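Local coordinates for FAD-dependent pyridine nucleotide-disulphide oxidoreductase (Desulfovibrio vulgaris, PDB 3IWA), which probably transfers electrons between a pyridine nucleotide and a disulphide or related acceptor by way of FAD, at residues A[348-354]-A[400-406]. Numbering follows the deposited sequence.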
loop_
_atom_site.group_PDB
_atom_site.type_symbol
_atom_site.label_atom_id
_atom_site.label_comp_id
_atom_site.label_asym_id
_atom_site.label_seq_id
_atom_site.Cartn_x
_atom_site.Cartn_y
_atom_site.Cartn_z
ATOM N N SER A 348 6.015 6.118 -14.831
ATOM C CA SER A 348 5.131 5.012 -14.560
ATOM C C SER A 348 3.799 5.585 -14.203
ATOM O O SER A 348 3.739 6.631 -13.607
ATOM C CB SER A 348 5.631 4.215 -13.382
ATOM O OG SER A 348 6.758 3.456 -13.771
ATOM N N ALA A 349 2.737 4.906 -14.579
ATOM C CA ALA A 349 1.406 5.293 -14.201
ATOM C C ALA A 349 0.769 4.118 -13.452
ATOM O O ALA A 349 1.066 2.977 -13.751
ATOM C CB ALA A 349 0.595 5.655 -15.431
ATOM N N SER A 350 -0.114 4.397 -12.493
ATOM C CA SER A 350 -0.751 3.349 -11.700
ATOM C C SER A 350 -2.058 3.843 -11.127
ATOM O O SER A 350 -2.262 5.028 -11.045
ATOM C CB SER A 350 0.194 2.884 -10.590
ATOM O OG SER A 350 -0.341 1.734 -9.981
ATOM N N GLY A 351 -2.950 2.928 -10.757
ATOM C CA GLY A 351 -4.310 3.288 -10.284
ATOM C C GLY A 351 -5.217 2.114 -9.858
ATOM O O GLY A 351 -4.817 0.973 -9.870
ATOM N N ALA A 352 -6.432 2.422 -9.457
ATOM C CA ALA A 352 -7.391 1.435 -8.987
ATOM C C ALA A 352 -8.721 2.108 -8.920
ATOM O O ALA A 352 -8.773 3.277 -8.649
ATOM C CB ALA A 352 -7.020 0.868 -7.608
ATOM N N GLY A 353 -9.786 1.363 -9.153
ATOM C CA GLY A 353 -11.109 1.897 -9.053
ATOM C C GLY A 353 -11.422 2.775 -10.264
ATOM O O GLY A 353 -10.820 2.636 -11.339
ATOM N N LEU A 354 -12.341 3.706 -10.056
ATOM C CA LEU A 354 -12.851 4.545 -11.129
ATOM C C LEU A 354 -12.042 5.799 -11.358
ATOM O O LEU A 354 -11.484 6.378 -10.424
ATOM C CB LEU A 354 -14.274 4.960 -10.826
ATOM C CG LEU A 354 -15.228 3.836 -10.487
ATOM C CD1 LEU A 354 -16.569 4.405 -10.062
ATOM C CD2 LEU A 354 -15.347 2.905 -11.673
ATOM N N LEU A 400 -13.717 6.694 -4.707
ATOM C CA LEU A 400 -14.117 5.758 -5.754
ATOM C C LEU A 400 -12.921 5.234 -6.547
ATOM O O LEU A 400 -13.048 4.290 -7.330
ATOM C CB LEU A 400 -15.126 6.420 -6.715
ATOM C CG LEU A 400 -16.411 7.009 -6.114
ATOM C CD1 LEU A 400 -17.282 7.844 -7.091
ATOM C CD2 LEU A 400 -17.238 5.926 -5.446
ATOM N N GLY A 401 -11.785 5.889 -6.382
ATOM C CA GLY A 401 -10.625 5.602 -7.172
ATOM C C GLY A 401 -9.467 6.530 -6.904
ATOM O O GLY A 401 -9.610 7.581 -6.258
ATOM N N ILE A 402 -8.318 6.119 -7.425
ATOM C CA ILE A 402 -7.090 6.801 -7.252
ATOM C C ILE A 402 -6.220 6.437 -8.444
ATOM O O ILE A 402 -6.212 5.280 -8.838
ATOM C CB ILE A 402 -6.426 6.446 -5.909
ATOM C CG1 ILE A 402 -5.195 7.299 -5.714
ATOM C CG2 ILE A 402 -6.064 4.952 -5.799
ATOM C CD1 ILE A 402 -4.618 7.226 -4.333
ATOM N N GLN A 403 -5.571 7.443 -9.055
ATOM C CA GLN A 403 -4.571 7.224 -10.075
ATOM C C GLN A 403 -3.369 8.141 -9.913
ATOM O O GLN A 403 -3.432 9.108 -9.240
ATOM C CB GLN A 403 -5.148 7.486 -11.438
ATOM C CG GLN A 403 -6.304 6.620 -11.817
ATOM C CD GLN A 403 -7.569 7.147 -11.336
ATOM O OE1 GLN A 403 -7.790 8.342 -11.390
ATOM N NE2 GLN A 403 -8.451 6.266 -10.865
ATOM N N GLY A 404 -2.265 7.845 -10.568
ATOM C CA GLY A 404 -1.110 8.698 -10.457
ATOM C C GLY A 404 -0.083 8.488 -11.544
ATOM O O GLY A 404 -0.146 7.508 -12.297
ATOM N N PHE A 405 0.885 9.401 -11.584
ATOM C CA PHE A 405 2.016 9.283 -12.479
ATOM C C PHE A 405 3.268 9.789 -11.778
ATOM O O PHE A 405 3.218 10.743 -11.008
ATOM C CB PHE A 405 1.725 10.069 -13.761
ATOM C CG PHE A 405 2.829 10.039 -14.777
ATOM C CD1 PHE A 405 2.793 9.150 -15.828
ATOM C CD2 PHE A 405 3.869 10.933 -14.704
ATOM C CE1 PHE A 405 3.770 9.146 -16.797
ATOM C CE2 PHE A 405 4.871 10.921 -15.667
ATOM C CZ PHE A 405 4.813 10.020 -16.715
ATOM N N SER A 406 4.380 9.113 -12.024
ATOM C CA SER A 406 5.662 9.468 -11.426
ATOM C C SER A 406 6.848 8.918 -12.217
ATOM O O SER A 406 6.759 7.872 -12.824
ATOM C CB SER A 406 5.767 8.917 -9.995
ATOM O OG SER A 406 6.917 9.458 -9.343
HETATM O O HOH W 1 -7.897 3.713 -12.479
#
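Q403 sets CG beside its own backbone N (chi1 -61°), so that CG passes next to G351, and the bend at chi2 (86°) carries the amide on to L354; F405 instead extends CG opposite its backbone N, laying the ring beside A349 and the S348 carbonyl. The Q403 amide reaches L354, its NE2 donating to L354 O at 3.1 Å. L354 O lies close to the amide plane, yet NE2 approaches from above the L354 carbonyl plane, not along a lone pair. A water joins Q403 NE2 and G353 O by two weak bonds. G351 has no side chain, which leaves the place where Q403 CG passes, 4.2 Å from G351 CA. A349 CB meets the F405 ring at its edge, 4.1 Å from CD1, and both side chains pack on L208 of helix 202-214; Q403 and F405 also touch L204 there. On the other face, S350, A352 and I402 lie against helix 409-423; S350 OG bonds to W340 O, and V438 of the second subunit packs on S350. The backbones run antiparallel, their axes 4.7 Å apart, joined by paired hydrogen bonds at S348/S406, S350/G404 and A352/I402. Beyond these pairs L354 N bonds to L400 O at 2.9 Å. L354 CD1 packs 4.2 Å from L400 CB. G353 has positive phi (75°), and here the strand 348-353 gives way to loop. L400 and G401 both face V391 of strand 386-393, on the side of their strand away from 348-354, forming a classic beta bulge. Strands 348-353 and 399-406 are inner neighbours in the five-stranded antiparallel sheet of the C-terminal dimerisation domain of pyridine nucleotide-disulphide oxidoreductases.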